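Local coordinates for protein ACDH-11, isoform b (Caenorhabditis elegans, PDB 4Y9J) that belongs to the acyl-CoA dehydrogenase family, flavoproteins built from helical domains around a beta domain, and binds flavin-adenine dinucleotide, at residues Ala147-Ala152 against Ala183-Gln188; Gln188-Lys193 against Asn310-Thr315; Arg250-Phe255 against Arg303-Ile308. One frame throughout, in Å; residues are numbered along the deposited sequence.

Contact 1. Residues Ala147-Ala152 against Ala183-Gln188; sequences AMTDGA and AWTSGQ. With UCC (S-{(3S,5R,9R)-1-[(2R,3S,4R,5R)-5-(6-amino-9H-purin-9-yl)-4-hydroxy-3-(phosphonooxy)tetrahydrofuran-2-yl]-3,5,9-trihydroxy-8,8-dimethyl-3,5-dioxido-10,14-dioxo-2,4,6-trioxa-11,15-diaza-3lambda~5~,5lambda~5~-diphosphaheptadecan-17-yl} undecanethioate), chain F.
Met148 lies against the backbone of Ser186, Gly187 and Gln188, and this is where the packing is tightest. Its CB sits 3.3 Å from Ser186 O, and the chain, extended through CG and SD, then folds at the last bond (chi3 -60°) so that CE returns to within 3.6 Å of Ser186 O. That carbonyl oxygen is buried with no hydrogen-bond partner in the model, and the methionine carbons close over it. SD itself rests near the backbone N of Gln188 and 3.7 Å from Gln188 CB, the two side chains crossing obliquely. One turn further along the helix, Ala152 CB meets Ser186 CB at 3.7 Å; the serine OG, also against Ala152 CB, hydrogen-bonds Gly187 O at 2.9 Å, in the carbonyl plane and on a lone pair.

The polar tie is Ser186 N to Thr149 OG1, 3.1 Å long and fairly straight at 156°. The same hydroxyl also bonds Pro145 O in the preceding turn, so the helix's own backbone fixes its rotation. Here helix 143-158 of the N-terminal helical domain crosses the opening strand of the beta domain almost perpendicularly, with 89° between the axes of residues 147-152 and 186-188.

Toward Ala183 the fit slackens: Thr149 CG2 just reaches Trp184 O, the indole leads away to helix 166-175, and Ala183 is partly exposed. At the other end the ligand UCC takes over from protein. Its S lies over the face of the Gln188 amide, 3.3 Å from Gln188 CD and nearly equidistant from OE1 and NE2, while further down its acyl chain CA8 comes within 3.5 Å of Ala147 CB.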
# COMPACT_ATOMS: atom_id res chain seq x y z
N ALA B 147 -4.09 4.00 -30.02
CA ALA B 147 -5.37 4.17 -30.72
C ALA B 147 -5.72 5.63 -30.93
O ALA B 147 -6.09 6.04 -32.02
CB ALA B 147 -6.50 3.49 -30.02
N MET B 148 -5.64 6.38 -29.84
CA MET B 148 -5.99 7.76 -29.83
C MET B 148 -5.02 8.59 -30.66
O MET B 148 -5.45 9.59 -31.24
CB MET B 148 -6.08 8.30 -28.44
CG MET B 148 -7.24 7.73 -27.69
SD MET B 148 -7.49 8.44 -26.04
CE MET B 148 -5.99 8.07 -25.25
N THR B 149 -3.75 8.16 -30.72
CA THR B 149 -2.72 8.85 -31.48
C THR B 149 -3.04 8.69 -32.98
O THR B 149 -3.01 9.66 -33.74
CB THR B 149 -1.33 8.34 -31.09
OG1 THR B 149 -1.10 8.65 -29.67
CG2 THR B 149 -0.25 8.85 -31.98
N ASP B 150 -3.37 7.47 -33.38
CA ASP B 150 -3.72 7.16 -34.79
C ASP B 150 -4.97 7.94 -35.18
O ASP B 150 -5.03 8.58 -36.20
CB ASP B 150 -3.89 5.65 -34.89
CG ASP B 150 -3.99 5.10 -36.32
OD1 ASP B 150 -4.06 5.90 -37.26
OD2 ASP B 150 -4.06 3.82 -36.49
N GLY B 151 -5.94 7.96 -34.29
CA GLY B 151 -7.19 8.66 -34.52
C GLY B 151 -7.00 10.16 -34.64
O GLY B 151 -7.64 10.79 -35.47
N ALA B 152 -6.08 10.72 -33.84
CA ALA B 152 -5.73 12.11 -33.92
C ALA B 152 -5.10 12.47 -35.26
O ALA B 152 -5.44 13.50 -35.85
CB ALA B 152 -4.75 12.51 -32.79
N ALA B 183 8.64 11.75 -30.52
CA ALA B 183 7.27 11.32 -30.79
C ALA B 183 6.31 11.81 -29.75
O ALA B 183 6.60 11.80 -28.58
CB ALA B 183 7.17 9.80 -30.92
N TRP B 184 5.10 12.09 -30.18
CA TRP B 184 4.01 12.46 -29.29
C TRP B 184 2.89 11.42 -29.29
O TRP B 184 2.76 10.59 -30.23
CB TRP B 184 3.38 13.79 -29.72
CG TRP B 184 4.09 15.05 -29.32
CD1 TRP B 184 5.23 15.17 -28.54
CD2 TRP B 184 3.70 16.39 -29.63
NE1 TRP B 184 5.53 16.45 -28.35
CE2 TRP B 184 4.64 17.24 -29.03
CE3 TRP B 184 2.68 16.95 -30.38
CZ2 TRP B 184 4.61 18.64 -29.16
CZ3 TRP B 184 2.64 18.36 -30.48
CH2 TRP B 184 3.58 19.16 -29.89
N THR B 185 2.02 11.53 -28.28
CA THR B 185 0.78 10.79 -28.23
C THR B 185 -0.35 11.78 -27.96
O THR B 185 -0.10 12.90 -27.56
CB THR B 185 0.76 9.70 -27.14
OG1 THR B 185 1.03 10.26 -25.84
CG2 THR B 185 1.71 8.60 -27.49
N SER B 186 -1.58 11.35 -28.26
CA SER B 186 -2.76 12.17 -28.06
C SER B 186 -3.74 11.51 -27.13
O SER B 186 -3.85 10.28 -27.10
CB SER B 186 -3.46 12.47 -29.36
OG SER B 186 -4.61 13.33 -29.23
N GLY B 187 -4.54 12.34 -26.47
CA GLY B 187 -5.78 11.89 -25.82
C GLY B 187 -7.02 12.39 -26.53
O GLY B 187 -6.92 13.03 -27.57
N GLN B 188 -8.18 12.02 -26.00
CA GLN B 188 -9.48 12.25 -26.62
C GLN B 188 -10.38 12.48 -25.41
O GLN B 188 -10.63 11.54 -24.65
CB GLN B 188 -9.88 10.97 -27.40
CG GLN B 188 -11.35 10.87 -27.94
CD GLN B 188 -11.73 9.46 -28.44
OE1 GLN B 188 -10.98 8.50 -28.28
NE2 GLN B 188 -12.97 9.32 -28.97
OA1 UCC F . -13.90 5.94 -24.64
CA1 UCC F . -12.99 6.75 -25.07
CA2 UCC F . -11.46 6.58 -25.01
CA3 UCC F . -10.87 5.23 -24.74
CA4 UCC F . -9.62 4.96 -25.65
CA5 UCC F . -9.95 3.85 -26.66
CA6 UCC F . -8.83 2.88 -26.80
CA7 UCC F . -9.15 1.79 -27.80
CA8 UCC F . -7.82 1.16 -27.82
CA9 UCC F . -7.67 -0.26 -27.73
C10 UCC F . -7.00 -0.71 -26.51
C11 UCC F . -8.09 -1.54 -25.85
S UCC F . -13.26 8.24 -25.77
CP1 UCC F . -15.07 8.55 -25.80
CP2 UCC F . -15.87 7.58 -26.62
NP1 UCC F . -17.25 8.04 -26.85
CP3 UCC F . -17.96 7.42 -27.79
OP1 UCC F . -17.58 6.41 -28.39
CP4 UCC F . -19.28 8.04 -28.17
CP5 UCC F . -20.38 6.97 -28.11
NP2 UCC F . -21.54 7.65 -28.68
CP6 UCC F . -21.79 7.75 -29.98
OP2 UCC F . -21.13 7.18 -30.84
CP8 UCC F . -23.05 8.52 -30.33
OP3 UCC F . -23.79 7.78 -31.35
CPB UCC F . -22.86 9.86 -30.99
CP7 UCC F . -21.81 10.01 -32.10
CP9 UCC F . -21.92 10.57 -29.91
CPA UCC F . -24.03 10.85 -30.78
O7 UCC F . -23.71 12.12 -31.40
P2 UCC F . -24.90 13.14 -31.81
O21 UCC F . -24.31 14.43 -32.38
O22 UCC F . -25.91 13.10 -30.66
O6 UCC F . -25.60 12.27 -32.98
P1 UCC F . -25.76 12.61 -34.53
O11 UCC F . -26.55 13.89 -34.77
O12 UCC F . -26.26 11.32 -35.10
O5' UCC F . -24.16 12.83 -34.94
C5' UCC F . -23.71 14.10 -35.45
C4' UCC F . -22.96 13.95 -36.79
C3' UCC F . -23.86 13.35 -37.86
O3' UCC F . -23.40 13.90 -39.07
P3 UCC F . -24.30 14.86 -39.95
O33 UCC F . -23.34 15.27 -41.05
O32 UCC F . -24.56 16.06 -39.07
O31 UCC F . -25.51 13.98 -40.35
C2' UCC F . -23.57 11.85 -37.87
O2' UCC F . -23.67 11.21 -39.14
O4' UCC F . -21.85 13.04 -36.63
C1' UCC F . -22.09 11.92 -37.48
N9 UCC F . -21.52 10.70 -36.89
C4 UCC F . -20.67 9.92 -37.55
N3 UCC F . -20.05 9.97 -38.75
C8 UCC F . -21.82 10.18 -35.68
N7 UCC F . -21.12 9.04 -35.51
C5 UCC F . -20.38 8.83 -36.63
C6 UCC F . -19.37 7.84 -37.08
N6 UCC F . -19.05 6.80 -36.27
N1 UCC F . -18.85 7.97 -38.34
C2 UCC F . -19.19 9.01 -39.14

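Contact 2. Residues Gln188-Lys193 against Asn310-Thr315; sequences QWMTEK and NMLNIT. With FAD (flavin-adenine dinucleotide), chain E.
Gln188 sends CG anti to its backbone N (chi1 169°) and stays extended beyond it, which carries the amide across to residues 310-315 of helix 304-338; Met311 also starts anti to its N, but bends at chi2 and chi3 (85° each), so its thioether runs back antiparallel to the glutamine chain. Met311 CG is 3.6 Å from Gln188 CD, and Met311 CE comes up to Gln188 CB at 3.9 Å. Leu312, roughly perpendicular to the glutamine, puts CD2 3.5 Å from Gln188 NE2. That amide nitrogen has its firm partner in Glu446 OE1; a weak bond to Met190 SD depends on one of two deposited methionine conformers, as does the packing of that sulfur on Leu312 CD2.

While the Gln188 and Met190 side chains face the helix, the backbone of 188-191 and the Thr191 hydroxyl grip the pyrimidine end of the flavin. FAD N3 anchors the ring by giving its hydrogen to Gln188 O at 2.8 Å, FAD O2 accepts from both Met190 N and Thr191 N at 2.9 Å each, and Thr191 OG1 donates to FAD N1 at 2.8 Å. The three donors to O2 and N1 would probably stabilise negative charge there.

The contact joins the middle beta domain to the C-terminal helical domain: the end of strand 186-189 has its backbone on the flavin and its Gln188 side chain on helix 304-338. Strand 231-238 pairs alongside and touches Met311 through Leu233, while helix 143-158 covers Met311 and Ile314 with Thr155 and Asp150.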
# COMPACT_ATOMS: atom_id res chain seq x y z
N GLN B 188 -8.18 12.02 -26.00
CA GLN B 188 -9.48 12.25 -26.62
C GLN B 188 -10.38 12.48 -25.41
O GLN B 188 -10.63 11.54 -24.65
CB GLN B 188 -9.88 10.97 -27.40
CG GLN B 188 -11.35 10.87 -27.94
CD GLN B 188 -11.73 9.46 -28.44
OE1 GLN B 188 -10.98 8.50 -28.28
NE2 GLN B 188 -12.97 9.32 -28.97
N TRP B 189 -10.89 13.70 -25.24
CA TRP B 189 -11.66 14.05 -24.01
C TRP B 189 -13.12 14.44 -24.34
O TRP B 189 -13.48 15.60 -24.49
CB TRP B 189 -11.02 15.20 -23.23
CG TRP B 189 -9.58 15.02 -22.84
CD1 TRP B 189 -8.84 13.87 -22.80
CD2 TRP B 189 -8.70 16.06 -22.41
NE1 TRP B 189 -7.55 14.14 -22.40
CE2 TRP B 189 -7.43 15.47 -22.17
CE3 TRP B 189 -8.85 17.43 -22.24
CZ2 TRP B 189 -6.36 16.19 -21.74
CZ3 TRP B 189 -7.78 18.15 -21.84
CH2 TRP B 189 -6.55 17.53 -21.59
N MET B 190 -13.96 13.43 -24.42
CA MET B 190 -15.36 13.56 -24.74
C MET B 190 -16.32 13.42 -23.58
O MET B 190 -17.30 14.23 -23.42
CB MET B 190 -15.75 12.54 -25.81
CG MET B 190 -15.24 12.94 -27.17
SD MET B 190 -15.51 11.71 -28.49
CE MET B 190 -17.31 11.64 -28.54
N THR B 191 -16.08 12.38 -22.81
CA THR B 191 -16.98 11.92 -21.78
C THR B 191 -17.05 12.88 -20.62
O THR B 191 -16.02 13.31 -20.09
CB THR B 191 -16.67 10.53 -21.33
OG1 THR B 191 -16.71 9.63 -22.42
CG2 THR B 191 -17.64 10.09 -20.22
N GLU B 192 -18.28 13.23 -20.24
CA GLU B 192 -18.49 14.09 -19.08
C GLU B 192 -19.46 13.42 -18.09
O GLU B 192 -20.06 12.40 -18.42
CB GLU B 192 -18.95 15.46 -19.52
CG GLU B 192 -17.93 16.15 -20.48
CD GLU B 192 -18.04 17.63 -20.58
OE1 GLU B 192 -18.83 18.28 -19.82
OE2 GLU B 192 -17.36 18.20 -21.50
N LYS B 193 -19.72 14.04 -16.93
CA LYS B 193 -20.52 13.36 -15.93
C LYS B 193 -21.97 13.06 -16.44
O LYS B 193 -22.55 12.01 -16.15
CB LYS B 193 -20.56 14.13 -14.62
CG LYS B 193 -19.21 14.14 -13.89
CD LYS B 193 -19.26 14.98 -12.61
CE LYS B 193 -19.09 16.45 -12.93
NZ LYS B 193 -19.27 17.31 -11.77
N ASN B 310 -13.59 10.67 -37.25
CA ASN B 310 -12.48 9.81 -37.67
C ASN B 310 -11.71 9.22 -36.51
O ASN B 310 -11.28 8.08 -36.52
CB ASN B 310 -11.57 10.54 -38.63
CG ASN B 310 -12.18 10.78 -39.97
OD1 ASN B 310 -12.06 11.87 -40.61
ND2 ASN B 310 -12.75 9.74 -40.48
N MET B 311 -11.66 9.94 -35.41
CA MET B 311 -11.10 9.43 -34.22
C MET B 311 -11.94 8.31 -33.68
O MET B 311 -11.40 7.30 -33.21
CB MET B 311 -10.92 10.55 -33.19
CG MET B 311 -10.68 10.16 -31.78
SD MET B 311 -8.95 9.79 -31.31
CE MET B 311 -8.45 11.52 -30.97
N LEU B 312 -13.25 8.53 -33.57
CA LEU B 312 -14.15 7.43 -33.13
C LEU B 312 -13.94 6.17 -34.02
O LEU B 312 -13.70 5.07 -33.51
CB LEU B 312 -15.64 7.82 -33.14
CG LEU B 312 -16.12 9.00 -32.24
CD1 LEU B 312 -17.62 9.32 -32.55
CD2 LEU B 312 -15.87 8.66 -30.77
N ASN B 313 -13.98 6.31 -35.33
CA ASN B 313 -13.83 5.15 -36.15
C ASN B 313 -12.50 4.46 -36.08
O ASN B 313 -12.49 3.25 -36.10
CB ASN B 313 -14.17 5.51 -37.56
CG ASN B 313 -15.69 5.78 -37.71
OD1 ASN B 313 -16.54 5.21 -36.94
ND2 ASN B 313 -16.06 6.66 -38.66
N ILE B 314 -11.36 5.22 -36.03
CA ILE B 314 -10.04 4.57 -35.95
C ILE B 314 -9.87 3.91 -34.65
O ILE B 314 -9.33 2.80 -34.62
CB ILE B 314 -8.86 5.59 -36.19
CG1 ILE B 314 -8.81 5.99 -37.64
CG2 ILE B 314 -7.49 5.02 -35.77
CD1 ILE B 314 -8.35 4.90 -38.60
N THR B 315 -10.34 4.54 -33.55
CA THR B 315 -10.16 3.97 -32.28
C THR B 315 -11.01 2.70 -32.14
O THR B 315 -10.59 1.76 -31.47
CB THR B 315 -10.46 4.91 -31.04
OG1 THR B 315 -11.83 5.36 -31.07
CG2 THR B 315 -9.49 6.13 -30.99
PA FAD E . -23.93 5.70 -20.24
O1A FAD E . -24.27 6.20 -21.64
O2A FAD E . -24.44 6.53 -19.05
O5B FAD E . -24.62 4.27 -19.99
C5B FAD E . -24.32 3.19 -20.87
C4B FAD E . -25.53 2.31 -20.92
O4B FAD E . -26.60 3.15 -21.41
C3B FAD E . -25.38 1.12 -21.82
O3B FAD E . -26.37 0.07 -21.52
C2B FAD E . -25.87 1.75 -23.12
O2B FAD E . -26.27 0.75 -24.07
C1B FAD E . -27.08 2.57 -22.61
N9A FAD E . -27.51 3.58 -23.60
C8A FAD E . -26.92 4.79 -23.85
N7A FAD E . -27.57 5.41 -24.88
C5A FAD E . -28.62 4.62 -25.25
C6A FAD E . -29.68 4.69 -26.25
N6A FAD E . -29.79 5.78 -27.05
N1A FAD E . -30.54 3.64 -26.31
C2A FAD E . -30.41 2.56 -25.53
N3A FAD E . -29.47 2.43 -24.59
C4A FAD E . -28.57 3.42 -24.42
N1 FAD E . -14.03 8.74 -22.51
C2 FAD E . -13.27 9.74 -23.04
O2 FAD E . -13.87 10.64 -23.68
N3 FAD E . -11.98 9.77 -23.01
C4 FAD E . -11.20 8.89 -22.42
O4 FAD E . -10.00 9.00 -22.41
C4X FAD E . -11.95 7.75 -21.78
N5 FAD E . -11.20 6.85 -21.01
C5X FAD E . -12.02 5.83 -20.44
C6 FAD E . -11.28 4.85 -19.70
C7 FAD E . -12.02 3.77 -19.11
C7M FAD E . -11.19 2.75 -18.39
C8 FAD E . -13.47 3.77 -19.22
C8M FAD E . -14.27 2.63 -18.56
C9 FAD E . -14.19 4.72 -19.93
C9A FAD E . -13.47 5.81 -20.54
N10 FAD E . -14.17 6.78 -21.21
C10 FAD E . -13.39 7.80 -21.81
C1' FAD E . -15.58 6.81 -21.23
C2' FAD E . -16.37 5.89 -22.17
O2' FAD E . -16.35 6.34 -23.51
C3' FAD E . -17.81 5.83 -21.67
O3' FAD E . -17.73 5.18 -20.42
C4' FAD E . -18.71 5.09 -22.65
O4' FAD E . -18.79 5.78 -23.90
C5' FAD E . -20.10 4.87 -22.06
O5' FAD E . -20.72 6.19 -21.72
P FAD E . -21.16 6.43 -20.13
O1P FAD E . -20.03 6.00 -19.29
O2P FAD E . -21.72 7.82 -20.04
O3P FAD E . -22.39 5.36 -19.98

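Contact 3. Residues Arg250-Phe255 against Arg303-Ile308. With UCC (S-{(3S,5R,9R)-1-[(2R,3S,4R,5R)-5-(6-amino-9H-purin-9-yl)-4-hydroxy-3-(phosphonooxy)tetrahydrofuran-2-yl]-3,5,9-trihydroxy-8,8-dimethyl-3,5-dioxido-10,14-dioxo-2,4,6-trioxa-11,15-diaza-3lambda~5~,5lambda~5~-diphosphaheptadecan-17-yl} undecanethioate), chain F.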
# COMPACT_ATOMS: atom_id res chain seq x y z
N ARG B 250 -25.53 20.47 -32.13
CA ARG B 250 -25.20 21.65 -32.92
C ARG B 250 -24.42 22.74 -32.17
O ARG B 250 -23.81 23.63 -32.79
CB ARG B 250 -26.50 22.25 -33.48
CG ARG B 250 -26.32 23.07 -34.73
CD ARG B 250 -25.71 22.28 -35.91
NE ARG B 250 -25.66 23.00 -37.21
CZ ARG B 250 -24.59 23.65 -37.72
NH1 ARG B 250 -23.44 23.74 -37.07
NH2 ARG B 250 -24.68 24.25 -38.91
N GLY B 251 -24.45 22.71 -30.83
CA GLY B 251 -23.59 23.64 -30.06
C GLY B 251 -22.14 23.22 -29.82
O GLY B 251 -21.37 23.98 -29.25
N LEU B 252 -21.77 22.01 -30.23
CA LEU B 252 -20.43 21.51 -29.99
C LEU B 252 -19.47 21.78 -31.13
O LEU B 252 -19.83 21.63 -32.31
CB LEU B 252 -20.52 20.02 -29.70
CG LEU B 252 -21.26 19.67 -28.42
CD1 LEU B 252 -21.44 18.16 -28.37
CD2 LEU B 252 -20.47 20.13 -27.17
N SER B 253 -18.28 22.26 -30.78
CA SER B 253 -17.17 22.39 -31.69
C SER B 253 -15.96 21.58 -31.20
O SER B 253 -15.85 21.22 -30.01
CB SER B 253 -16.84 23.87 -31.85
OG SER B 253 -17.98 24.67 -32.30
N LEU B 254 -15.06 21.29 -32.13
CA LEU B 254 -13.87 20.50 -31.85
C LEU B 254 -12.66 21.39 -31.59
O LEU B 254 -12.52 22.41 -32.24
CB LEU B 254 -13.57 19.59 -33.05
CG LEU B 254 -12.40 18.62 -32.91
CD1 LEU B 254 -12.62 17.63 -31.79
CD2 LEU B 254 -12.16 17.92 -34.23
N PHE B 255 -11.80 20.95 -30.68
CA PHE B 255 -10.62 21.69 -30.25
C PHE B 255 -9.43 20.79 -30.11
O PHE B 255 -9.54 19.61 -29.73
CB PHE B 255 -10.82 22.40 -28.88
CG PHE B 255 -11.88 23.45 -28.91
CD1 PHE B 255 -13.20 23.11 -28.79
CD2 PHE B 255 -11.55 24.77 -29.10
CE1 PHE B 255 -14.20 24.06 -28.85
CE2 PHE B 255 -12.55 25.76 -29.15
CZ PHE B 255 -13.88 25.39 -29.02
N ARG B 303 -19.98 21.73 -35.69
CA ARG B 303 -19.81 20.37 -36.25
C ARG B 303 -18.68 19.57 -35.59
O ARG B 303 -17.91 18.88 -36.26
CB ARG B 303 -19.54 20.44 -37.75
CG ARG B 303 -20.44 21.43 -38.53
CD ARG B 303 -21.60 20.70 -39.13
NE ARG B 303 -21.09 19.64 -39.99
CZ ARG B 303 -21.68 18.46 -40.15
NH1 ARG B 303 -22.82 18.17 -39.53
NH2 ARG B 303 -21.12 17.55 -40.91
N GLY B 304 -18.59 19.67 -34.27
CA GLY B 304 -17.56 18.98 -33.52
C GLY B 304 -17.74 17.50 -33.57
O GLY B 304 -16.74 16.77 -33.67
N VAL B 305 -18.98 17.04 -33.43
CA VAL B 305 -19.18 15.61 -33.41
C VAL B 305 -18.76 15.04 -34.79
O VAL B 305 -18.01 14.05 -34.87
CB VAL B 305 -20.59 15.21 -32.99
CG1 VAL B 305 -20.73 13.67 -32.98
CG2 VAL B 305 -20.87 15.64 -31.54
N ALA B 306 -19.24 15.67 -35.84
CA ALA B 306 -18.84 15.22 -37.18
C ALA B 306 -17.30 15.28 -37.35
O ALA B 306 -16.71 14.33 -37.81
CB ALA B 306 -19.56 15.99 -38.28
N GLY B 307 -16.67 16.37 -36.95
CA GLY B 307 -15.22 16.48 -36.95
C GLY B 307 -14.48 15.37 -36.22
O GLY B 307 -13.44 14.92 -36.69
N ILE B 308 -14.98 14.97 -35.04
CA ILE B 308 -14.30 13.94 -34.25
C ILE B 308 -14.59 12.54 -34.75
O ILE B 308 -14.07 11.56 -34.19
CB ILE B 308 -14.61 14.16 -32.74
CG1 ILE B 308 -13.48 13.70 -31.79
CG2 ILE B 308 -15.87 13.48 -32.24
CD1 ILE B 308 -12.10 14.08 -32.28
OA1 UCC F . -13.90 5.94 -24.64
CA1 UCC F . -12.99 6.75 -25.07
CA2 UCC F . -11.46 6.58 -25.01
CA3 UCC F . -10.87 5.23 -24.74
CA4 UCC F . -9.62 4.96 -25.65
CA5 UCC F . -9.95 3.85 -26.66
CA6 UCC F . -8.83 2.88 -26.80
CA7 UCC F . -9.15 1.79 -27.80
CA8 UCC F . -7.82 1.16 -27.82
CA9 UCC F . -7.67 -0.26 -27.73
C10 UCC F . -7.00 -0.71 -26.51
C11 UCC F . -8.09 -1.54 -25.85
S UCC F . -13.26 8.24 -25.77
CP1 UCC F . -15.07 8.55 -25.80
CP2 UCC F . -15.87 7.58 -26.62
NP1 UCC F . -17.25 8.04 -26.85
CP3 UCC F . -17.96 7.42 -27.79
OP1 UCC F . -17.58 6.41 -28.39
CP4 UCC F . -19.28 8.04 -28.17
CP5 UCC F . -20.38 6.97 -28.11
NP2 UCC F . -21.54 7.65 -28.68
CP6 UCC F . -21.79 7.75 -29.98
OP2 UCC F . -21.13 7.18 -30.84
CP8 UCC F . -23.05 8.52 -30.33
OP3 UCC F . -23.79 7.78 -31.35
CPB UCC F . -22.86 9.86 -30.99
CP7 UCC F . -21.81 10.01 -32.10
CP9 UCC F . -21.92 10.57 -29.91
CPA UCC F . -24.03 10.85 -30.78
O7 UCC F . -23.71 12.12 -31.40
P2 UCC F . -24.90 13.14 -31.81
O21 UCC F . -24.31 14.43 -32.38
O22 UCC F . -25.91 13.10 -30.66
O6 UCC F . -25.60 12.27 -32.98
P1 UCC F . -25.76 12.61 -34.53
O11 UCC F . -26.55 13.89 -34.77
O12 UCC F . -26.26 11.32 -35.10
O5' UCC F . -24.16 12.83 -34.94
C5' UCC F . -23.71 14.10 -35.45
C4' UCC F . -22.96 13.95 -36.79
C3' UCC F . -23.86 13.35 -37.86
O3' UCC F . -23.40 13.90 -39.07
P3 UCC F . -24.30 14.86 -39.95
O33 UCC F . -23.34 15.27 -41.05
O32 UCC F . -24.56 16.06 -39.07
O31 UCC F . -25.51 13.98 -40.35
C2' UCC F . -23.57 11.85 -37.87
O2' UCC F . -23.67 11.21 -39.14
O4' UCC F . -21.85 13.04 -36.63
C1' UCC F . -22.09 11.92 -37.48
N9 UCC F . -21.52 10.70 -36.89
C4 UCC F . -20.67 9.92 -37.55
N3 UCC F . -20.05 9.97 -38.75
C8 UCC F . -21.82 10.18 -35.68
N7 UCC F . -21.12 9.04 -35.51
C5 UCC F . -20.38 8.83 -36.63
C6 UCC F . -19.37 7.84 -37.08
N6 UCC F . -19.05 6.80 -36.27
N1 UCC F . -18.85 7.97 -38.34
C2 UCC F . -19.19 9.01 -39.14
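Arg303, at the N-cap position of helix 304-338, starts from a CB turned away from strand 252-255, and its chain is bent at chi2 and chi3. CG and CD pass Arg250 NH1 at 4.1 Å each, CD lying over one face of the Arg250 guanidinium; the two guanidinium planes stand 84° apart. Beyond CD, one face of the Arg303 guanidinium is backed by Ala306 CB, and the phosphorus P3 of UCC sits in its plane, at the edge. NH1 donates to UCC O32 at 2.8 Å and, weakly, to O33; NH2 reaches O33 at 3.2 Å.

Under this arginine, Gly304 N bonds Leu252 O at 3.0 Å. With no side chain in between, Gly304 CA comes down to 3.7 Å from Leu254 N. Deeper in, Leu254 CD1 meets Ile308 CD1 at 3.6 Å, one chain set square across the other.

The start of helix 304-338 is thus laid on strand 252-258 of the middle beta domain, residues 304-308 running at 40° to residues 252-255, with strands 231-238 and 285-298 pairing on that strand's two edges.

In the fold
Contacts 1 and 2 share Gln188: strand 186-189 has helix 143-158 and helix 304-338 both packed on it, and those helices also touch directly, Met148 O lying 3.5 Å from Met311 SD. Their centres are 11 Å apart, as are those of contacts 2 and 3, which both draw on helix 304-338, contact 3 at its start and contact 2 further along. Contacts 1 and 3, with centres about 18 Å apart, do not touch but are spanned by UCC: its acyl chain and sulfur lie at contact 1, its phosphate P3 at contact 3. Contact 2 adds the flavin, held by residues 188-191 while the Gln188 and Met190 side chains pack on the helix.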